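PDB 5WCE: beta sliding clamp from Caulobacter crescentus, which forms a ring-shaped head-to-tail homodimer around DNA and probably tethers DNA polymerases and other proteins to it for processive synthesis. Local coordinates for residues A[134-139]-A[198-203]; A[167-172]-A[178-183]; A[228-231]-A[236-239]. All coordinates share one frame; numbering follows the deposited sequence.

Contact 1 of 3, residues A[134-139]-A[198-203]; sequences SRIAVD and EGAVGI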
loop_
_atom_site.group_PDB
_atom_site.type_symbol
_atom_site.label_atom_id
_atom_site.label_comp_id
_atom_site.label_asym_id
_atom_site.label_seq_id
_atom_site.Cartn_x
_atom_site.Cartn_y
_atom_site.Cartn_z
ATOM N N SER A 134 17.625 15.685 33.997
ATOM C CA SER A 134 16.575 14.942 34.705
ATOM C C SER A 134 15.333 14.804 33.824
ATOM O O SER A 134 15.097 15.597 32.905
ATOM C CB SER A 134 16.212 15.620 36.054
ATOM O OG SER A 134 15.785 16.958 35.871
ATOM N N ARG A 135 14.554 13.775 34.116
ATOM C CA ARG A 135 13.298 13.494 33.443
ATOM C C ARG A 135 12.330 14.671 33.578
ATOM O O ARG A 135 12.133 15.206 34.652
ATOM C CB ARG A 135 12.659 12.222 33.997
ATOM C CG ARG A 135 13.399 10.974 33.547
ATOM C CD ARG A 135 12.922 9.756 34.317
ATOM N NE ARG A 135 13.679 8.599 33.883
ATOM C CZ ARG A 135 14.945 8.343 34.240
ATOM N NH1 ARG A 135 15.615 9.146 35.090
ATOM N NH2 ARG A 135 15.540 7.264 33.756
ATOM N N ILE A 136 11.753 15.040 32.444
ATOM C CA ILE A 136 10.735 16.067 32.332
ATOM C C ILE A 136 9.462 15.373 31.835
ATOM O O ILE A 136 9.418 14.899 30.714
ATOM C CB ILE A 136 11.176 17.113 31.310
ATOM C CG1 ILE A 136 12.465 17.797 31.768
ATOM C CG2 ILE A 136 10.068 18.108 31.072
ATOM C CD1 ILE A 136 13.227 18.511 30.679
ATOM N N ALA A 137 8.415 15.333 32.653
ATOM C CA ALA A 137 7.134 14.724 32.263
ATOM C C ALA A 137 6.385 15.663 31.331
ATOM O O ALA A 137 6.207 16.841 31.644
ATOM C CB ALA A 137 6.282 14.403 33.468
ATOM N N VAL A 138 6.048 15.138 30.152
ATOM C CA VAL A 138 5.309 15.847 29.137
ATOM C C VAL A 138 4.026 15.120 28.870
ATOM O O VAL A 138 4.024 13.926 28.558
ATOM C CB VAL A 138 6.103 16.016 27.810
ATOM C CG1 VAL A 138 5.352 16.929 26.862
ATOM C CG2 VAL A 138 7.506 16.552 28.106
ATOM N N ASP A 139 2.916 15.848 28.946
ATOM C CA ASP A 139 1.646 15.255 28.550
ATOM C C ASP A 139 1.715 14.635 27.145
ATOM O O ASP A 139 2.135 15.286 26.166
ATOM C CB ASP A 139 0.527 16.316 28.634
ATOM C CG ASP A 139 -0.789 15.743 28.274
ATOM O OD1 ASP A 139 -1.123 15.582 27.075
ATOM O OD2 ASP A 139 -1.492 15.384 29.203
ATOM N N GLU A 198 6.568 21.759 33.544
ATOM C CA GLU A 198 7.469 21.989 34.660
ATOM C C GLU A 198 8.765 21.204 34.405
ATOM O O GLU A 198 8.702 20.021 34.084
ATOM C CB GLU A 198 6.797 21.558 35.965
ATOM C CG GLU A 198 7.633 21.821 37.193
ATOM C CD GLU A 198 6.939 21.377 38.462
ATOM O OE1 GLU A 198 6.301 22.254 39.098
ATOM O OE2 GLU A 198 7.069 20.168 38.831
ATOM N N GLY A 199 9.903 21.897 34.499
ATOM C CA GLY A 199 11.210 21.301 34.226
ATOM C C GLY A 199 11.754 21.455 32.809
ATOM O O GLY A 199 12.921 21.216 32.559
ATOM N N ALA A 200 10.921 21.870 31.863
ATOM C CA ALA A 200 11.363 22.054 30.506
ATOM C C ALA A 200 11.920 23.412 30.283
ATOM O O ALA A 200 12.560 23.624 29.271
ATOM C CB ALA A 200 10.208 21.833 29.560
ATOM N N VAL A 201 11.657 24.364 31.179
ATOM C CA VAL A 201 11.926 25.790 30.878
ATOM C C VAL A 201 13.448 25.880 30.814
ATOM O O VAL A 201 14.142 25.372 31.705
ATOM C CB VAL A 201 11.377 26.716 31.978
ATOM C CG1 VAL A 201 11.846 28.163 31.838
ATOM C CG2 VAL A 201 9.855 26.640 32.047
ATOM N N GLY A 202 13.983 26.432 29.731
ATOM C CA GLY A 202 15.450 26.501 29.598
ATOM C C GLY A 202 16.228 25.232 29.214
ATOM O O GLY A 202 17.424 25.185 29.361
ATOM N N ILE A 203 15.553 24.182 28.750
ATOM C CA ILE A 203 16.275 23.082 28.038
ATOM C C ILE A 203 17.100 23.647 26.873
ATOM O O ILE A 203 16.683 24.644 26.261
ATOM C CB ILE A 203 15.325 21.990 27.465
ATOM C CG1 ILE A 203 14.230 22.572 26.579
ATOM C CG2 ILE A 203 14.775 21.125 28.592
ATOM C CD1 ILE A 203 13.668 21.570 25.589
HETATM O O HOH W 1 6.560 18.135 33.953
#

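Contact 2 of 3, residues A[167-172]-A[178-183]; sequences YVHTVN and KLRAVA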
loop_
_atom_site.group_PDB
_atom_site.type_symbol
_atom_site.label_atom_id
_atom_site.label_comp_id
_atom_site.label_asym_id
_atom_site.label_seq_id
_atom_site.Cartn_x
_atom_site.Cartn_y
_atom_site.Cartn_z
ATOM N N TYR A 167 13.196 20.999 15.364
ATOM C CA TYR A 167 13.897 21.825 16.329
ATOM C C TYR A 167 13.026 22.019 17.569
ATOM O O TYR A 167 11.995 22.719 17.512
ATOM C CB TYR A 167 14.301 23.171 15.726
ATOM C CG TYR A 167 15.077 24.067 16.650
ATOM C CD1 TYR A 167 16.197 23.599 17.332
ATOM C CD2 TYR A 167 14.726 25.399 16.829
ATOM C CE1 TYR A 167 16.922 24.423 18.166
ATOM C CE2 TYR A 167 15.439 26.245 17.667
ATOM C CZ TYR A 167 16.519 25.756 18.335
ATOM O OH TYR A 167 17.233 26.590 19.144
ATOM N N VAL A 168 13.432 21.395 18.679
ATOM C CA VAL A 168 12.674 21.407 19.921
ATOM C C VAL A 168 13.397 22.292 20.896
ATOM O O VAL A 168 14.558 22.082 21.166
ATOM C CB VAL A 168 12.426 19.991 20.472
ATOM C CG1 VAL A 168 11.688 20.074 21.794
ATOM C CG2 VAL A 168 11.711 19.156 19.452
ATOM N N HIS A 169 12.717 23.347 21.354
ATOM C CA HIS A 169 13.275 24.361 22.182
ATOM C C HIS A 169 12.216 25.143 22.965
ATOM O O HIS A 169 11.019 25.018 22.695
ATOM C CB HIS A 169 14.085 25.372 21.349
ATOM C CG HIS A 169 13.270 26.102 20.314
ATOM N ND1 HIS A 169 12.569 25.452 19.314
ATOM C CD2 HIS A 169 13.048 27.425 20.130
ATOM C CE1 HIS A 169 11.943 26.353 18.568
ATOM N NE2 HIS A 169 12.228 27.554 19.037
ATOM N N THR A 170 12.650 25.984 23.906
ATOM C CA THR A 170 11.692 26.801 24.590
ATOM C C THR A 170 11.908 28.275 24.268
ATOM O O THR A 170 13.026 28.702 24.067
ATOM C CB THR A 170 11.779 26.645 26.084
ATOM O OG1 THR A 170 13.097 27.013 26.494
ATOM C CG2 THR A 170 11.439 25.235 26.506
ATOM N N VAL A 171 10.825 29.023 24.252
ATOM C CA VAL A 171 10.850 30.461 24.034
ATOM C C VAL A 171 10.034 31.154 25.127
ATOM O O VAL A 171 9.057 30.570 25.629
ATOM C CB VAL A 171 10.302 30.855 22.677
ATOM C CG1 VAL A 171 11.200 30.351 21.582
ATOM C CG2 VAL A 171 8.873 30.370 22.486
ATOM N N ASN A 172 10.461 32.362 25.507
ATOM C CA ASN A 172 9.749 33.163 26.488
ATOM C C ASN A 172 8.895 34.110 25.689
ATOM O O ASN A 172 9.394 35.096 25.193
ATOM C CB ASN A 172 10.727 33.946 27.422
ATOM C CG ASN A 172 10.021 34.996 28.272
ATOM O OD1 ASN A 172 8.835 34.833 28.554
ATOM N ND2 ASN A 172 10.692 36.124 28.564
ATOM N N LYS A 178 7.058 28.790 26.469
ATOM C CA LYS A 178 6.472 27.747 25.632
ATOM C C LYS A 178 7.502 26.698 25.243
ATOM O O LYS A 178 8.604 27.044 24.931
ATOM C CB LYS A 178 5.884 28.405 24.402
ATOM C CG LYS A 178 4.622 29.152 24.819
ATOM C CD LYS A 178 4.461 30.424 24.079
ATOM C CE LYS A 178 3.157 31.069 24.526
ATOM N NZ LYS A 178 2.807 32.050 23.497
ATOM N N LEU A 179 7.120 25.430 25.288
ATOM C CA LEU A 179 7.854 24.362 24.590
ATOM C C LEU A 179 7.387 24.365 23.115
ATOM O O LEU A 179 6.197 24.170 22.857
ATOM C CB LEU A 179 7.590 23.016 25.247
ATOM C CG LEU A 179 8.284 21.782 24.657
ATOM C CD1 LEU A 179 9.778 21.931 24.747
ATOM C CD2 LEU A 179 7.863 20.513 25.373
ATOM N N ARG A 180 8.336 24.557 22.186
ATOM C CA ARG A 180 8.042 24.811 20.786
ATOM C C ARG A 180 8.780 23.812 19.881
ATOM O O ARG A 180 9.925 23.442 20.150
ATOM C CB ARG A 180 8.448 26.260 20.414
ATOM C CG ARG A 180 8.202 26.632 18.942
ATOM C CD ARG A 180 8.651 28.057 18.673
ATOM N NE ARG A 180 7.710 29.022 19.215
ATOM C CZ ARG A 180 7.818 30.356 19.077
ATOM N NH1 ARG A 180 8.861 30.912 18.440
ATOM N NH2 ARG A 180 6.881 31.154 19.593
ATOM N N ALA A 181 8.111 23.375 18.841
ATOM C CA ALA A 181 8.684 22.550 17.805
ATOM C C ALA A 181 8.578 23.301 16.470
ATOM O O ALA A 181 7.485 23.788 16.123
ATOM C CB ALA A 181 7.962 21.227 17.732
ATOM N N VAL A 182 9.695 23.409 15.764
ATOM C CA VAL A 182 9.748 24.076 14.441
ATOM C C VAL A 182 10.381 23.119 13.423
ATOM O O VAL A 182 11.417 22.490 13.699
ATOM C CB VAL A 182 10.541 25.378 14.446
ATOM C CG1 VAL A 182 10.712 25.910 13.024
ATOM C CG2 VAL A 182 9.852 26.423 15.297
ATOM N N ALA A 183 9.712 22.957 12.281
ATOM C CA ALA A 183 10.225 22.138 11.178
ATOM C C ALA A 183 10.253 23.000 9.922
ATOM O O ALA A 183 9.324 23.781 9.676
ATOM C CB ALA A 183 9.336 20.937 10.940
#

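Contact 3 of 3, residues A[228-231]-A[236-239]; sequences DLQV and VRFE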
loop_
_atom_site.group_PDB
_atom_site.type_symbol
_atom_site.label_atom_id
_atom_site.label_comp_id
_atom_site.label_asym_id
_atom_site.label_seq_id
_atom_site.Cartn_x
_atom_site.Cartn_y
_atom_site.Cartn_z
ATOM N N ASP A 228 8.223 10.801 29.517
ATOM C CA ASP A 228 9.383 11.453 30.067
ATOM C C ASP A 228 10.424 11.856 28.972
ATOM O O ASP A 228 10.808 11.037 28.113
ATOM C CB ASP A 228 10.003 10.581 31.173
ATOM C CG ASP A 228 9.252 10.694 32.500
ATOM O OD1 ASP A 228 8.273 11.462 32.605
ATOM O OD2 ASP A 228 9.656 10.084 33.473
ATOM N N LEU A 229 10.869 13.121 29.018
ATOM C CA LEU A 229 11.815 13.648 28.079
ATOM C C LEU A 229 13.084 14.039 28.832
ATOM O O LEU A 229 13.053 14.651 29.939
ATOM C CB LEU A 229 11.217 14.853 27.343
ATOM C CG LEU A 229 12.091 15.605 26.353
ATOM C CD1 LEU A 229 12.416 14.757 25.137
ATOM C CD2 LEU A 229 11.337 16.837 25.885
ATOM N N GLN A 230 14.224 13.682 28.247
ATOM C CA GLN A 230 15.504 14.142 28.712
ATOM C C GLN A 230 16.264 14.707 27.546
ATOM O O GLN A 230 16.157 14.219 26.411
ATOM C CB GLN A 230 16.303 13.036 29.401
ATOM C CG GLN A 230 15.644 12.484 30.637
ATOM C CD GLN A 230 16.297 11.195 31.098
ATOM O OE1 GLN A 230 16.034 10.122 30.552
ATOM N NE2 GLN A 230 17.141 11.301 32.091
ATOM N N VAL A 231 17.035 15.752 27.842
ATOM C CA VAL A 231 17.743 16.458 26.803
ATOM C C VAL A 231 19.138 16.847 27.272
ATOM O O VAL A 231 19.347 17.158 28.429
ATOM C CB VAL A 231 16.987 17.734 26.407
ATOM C CG1 VAL A 231 17.723 18.465 25.299
ATOM C CG2 VAL A 231 15.578 17.412 25.963
ATOM N N VAL A 236 18.893 13.097 23.107
ATOM C CA VAL A 236 17.532 13.204 23.565
ATOM C C VAL A 236 17.072 11.791 23.946
ATOM O O VAL A 236 17.501 10.804 23.332
ATOM C CB VAL A 236 16.648 13.913 22.513
ATOM C CG1 VAL A 236 16.541 13.158 21.231
ATOM C CG2 VAL A 236 15.251 14.108 23.019
ATOM N N ARG A 237 16.274 11.693 24.998
ATOM C CA ARG A 237 15.711 10.417 25.450
ATOM C C ARG A 237 14.229 10.576 25.764
ATOM O O ARG A 237 13.815 11.490 26.491
ATOM C CB ARG A 237 16.467 9.881 26.644
ATOM C CG ARG A 237 16.079 8.469 27.099
ATOM C CD ARG A 237 17.112 7.946 28.063
ATOM N NE ARG A 237 16.797 6.601 28.482
ATOM C CZ ARG A 237 15.919 6.263 29.411
ATOM N NH1 ARG A 237 15.277 7.200 30.120
ATOM N NH2 ARG A 237 15.759 4.964 29.710
ATOM N N PHE A 238 13.432 9.681 25.202
ATOM C CA PHE A 238 12.011 9.609 25.464
ATOM C C PHE A 238 11.808 8.302 26.222
ATOM O O PHE A 238 12.214 7.230 25.738
ATOM C CB PHE A 238 11.221 9.537 24.197
ATOM C CG PHE A 238 11.415 10.677 23.261
ATOM C CD1 PHE A 238 10.524 11.754 23.278
ATOM C CD2 PHE A 238 12.403 10.630 22.256
ATOM C CE1 PHE A 238 10.671 12.801 22.398
ATOM C CE2 PHE A 238 12.537 11.682 21.374
ATOM C CZ PHE A 238 11.662 12.763 21.446
ATOM N N GLU A 239 11.166 8.377 27.369
ATOM C CA GLU A 239 10.734 7.174 28.100
ATOM C C GLU A 239 9.194 7.016 28.093
ATOM O O GLU A 239 8.456 7.956 28.494
ATOM C CB GLU A 239 11.203 7.305 29.526
ATOM C CG GLU A 239 12.018 6.175 30.075
ATOM C CD GLU A 239 12.363 6.452 31.504
ATOM O OE1 GLU A 239 11.439 6.516 32.363
ATOM O OE2 GLU A 239 13.548 6.701 31.771
HETATM O O HOH W 2 13.305 10.254 29.411
#

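Contact 1 of 3, residues A[134-139]-A[198-203]
Ile136 lays both branches of its side chain against the loop 198-203, the longer one reaching over the carbonyl oxygen of Gly199 and the shorter one facing the backbone on either side of that glycine. Its CD1 methyl comes to 3.3 Å from Gly199 O, and CG2 meets Glu198 O at 3.8 Å and Ala200 CB at 4.0 Å. The first torsion (chi1 -62°) sets CG2 opposite the backbone N and CG1 opposite the carbonyl carbon, which turns both arms to the loop. A nearly extended second torsion (chi2 161°) then carries Ile136 CD1 to 3.7 Å from Ile203 CG2, the two side chains crossing at a slant. One side chain thus spans the loop from Glu198 to Ile203. Gly199 has a positive phi of 94°, a conformation in which a CB would press on the preceding carbonyl oxygen and point at Ile136. Beyond it a type II beta turn runs from Ala200 to Ile203, closed by Ile203 N to Ala200 O at 3.1 Å, with Gly202 at its third position; the turn brings Ile203 back to Ile136. A water donates to Ala137 O (2.7 Å) and to Glu198 O (2.9 Å), bridging two backbones that do not pair directly. Strand 136-139 is the last strand of its antiparallel sheet in this chain: Ile136 and Val138 pair through their backbones with Leu229 and Val227 of strand 226-231. Its end runs into helix 140-148, where Asp139, the N-cap, accepts from Glu142 N. The loop connects strands 188-195 and 206-209 and leans on strand 176-184 of a second sheet, with Val201 on Thr177 and Ile203 on Leu179.

Contact 2 of 3, residues A[167-172]-A[178-183]
This is a beta hairpin in the central domain of the clamp, its strands 165-173 and 176-184 lying between strands 206-209 and 188-195 in an eight-stranded antiparallel sheet. Tyr167, His169 and Val171 form hydrogen-bonded antiparallel pairs with Val182, Arg180 and Lys178, giving six backbone bonds, among them Arg180 N to His169 O at 2.8 Å. The N-to-C directions of the two segments lie 139° apart, well short of the 180° of flat antiparallel strands, so the hairpin is strongly twisted. On the face carrying Val168, Thr170, Leu179 and Ala181, Leu179 CD1 reaches Val168 CG1 at 4.0 Å and Thr170 CG2 at 4.1 Å. The other face is built round His169. Its CG stands between the backbone N and the carbonyl carbon (chi1 61°), which swings the ring over the neighbouring strand. Arg180 CB makes a CH-pi contact with one ring face, 4.3 Å from the centroid and offset toward the rim, while Tyr167 CE2 lies over the centre of the opposite face. Val182 CG2 meets the ring edge at CE1, 3.9 Å away. Tyr257 OH bonds both His169 NE2 and Arg180 NH1, and Arg180 NH2 forms salt bridges with Glu173 and Glu193. An alanine in place of Arg180 would probably leave Glu173 and Glu193 without their shared cation and Val171 CG2 without the flat group it packs on. A bend at chi3 (-75°) turns the guanidinium broadside to Val171, whose CG2 sits over its centre, 3.6 Å from Arg180 CZ.

Contact 3 of 3, residues A[228-231]-A[236-239]
Leu229 CD1 rests over one face of the Phe238 ring, a CH-pi contact 4.2 Å from the centroid, and the two side chains run alongside each other in the same direction. The Arg237 guanidinium is met at its edge instead: NH1 donates to Gln230 OE1 at 3.0 Å, the oxygen lying 18° out of the guanidinium plane. The amide and guanidinium planes stand 83° apart, and NH1 approaches almost in line with the amide C=O. Between these two sets of side chains, strands 226-231 and 235-240 form an antiparallel hairpin, with paired bonds at Asp228-Glu239 and Gln230-Arg237. Leu229 and Phe238 share their face with Val231 and Val236. Leu229 CG lies opposite the backbone N (chi1 177°), and its CD1 touches Val236 CG2 at 3.6 Å as well as the ring; Thr212 and Ala216 of helix 210-220 pack on Phe238. The other face is polar. Gln230 is gripped at both amide atoms, since NE2 donates to Ser133 O while OE1 accepts from Arg237; a water lies 3.0 Å from Gln230 OE1. Asp228 CB and Glu239 CB touch at 3.9 Å, and Asp228 OD2 lies 4.1 Å from Glu239 OE1. Glu239 is salt-bridged to Arg237 and to Arg135, the former bond modelled so short that its length is doubtful. The two arginines are likely to offset the repulsion between the neighbouring carboxylates, so the hairpin carries an apolar face and, opposite, a polar one whose charges probably largely cancel.

All three contacts lie in the central domain. Along the chain, contact 2 is nested in the loop closed by contact 1, and contact 3 follows. Contacts 1 and 3 reach the same eight-stranded sheet, in which strands 136-139 and 226-231 are neighbours; their centres are about 9 Å apart. Contact 2 belongs to the other eight-stranded sheet, its centre about 12 Å from that of contact 1, which it touches through Thr170 and Leu179. Contacts 2 and 3 are about 15 Å apart between centres and do not meet. The first sheet continues into N-terminal-domain strands, the second into C-terminal-domain strands. Loop 198-203 thus bridges two sheets that link the central domain to its neighbours within the clamp.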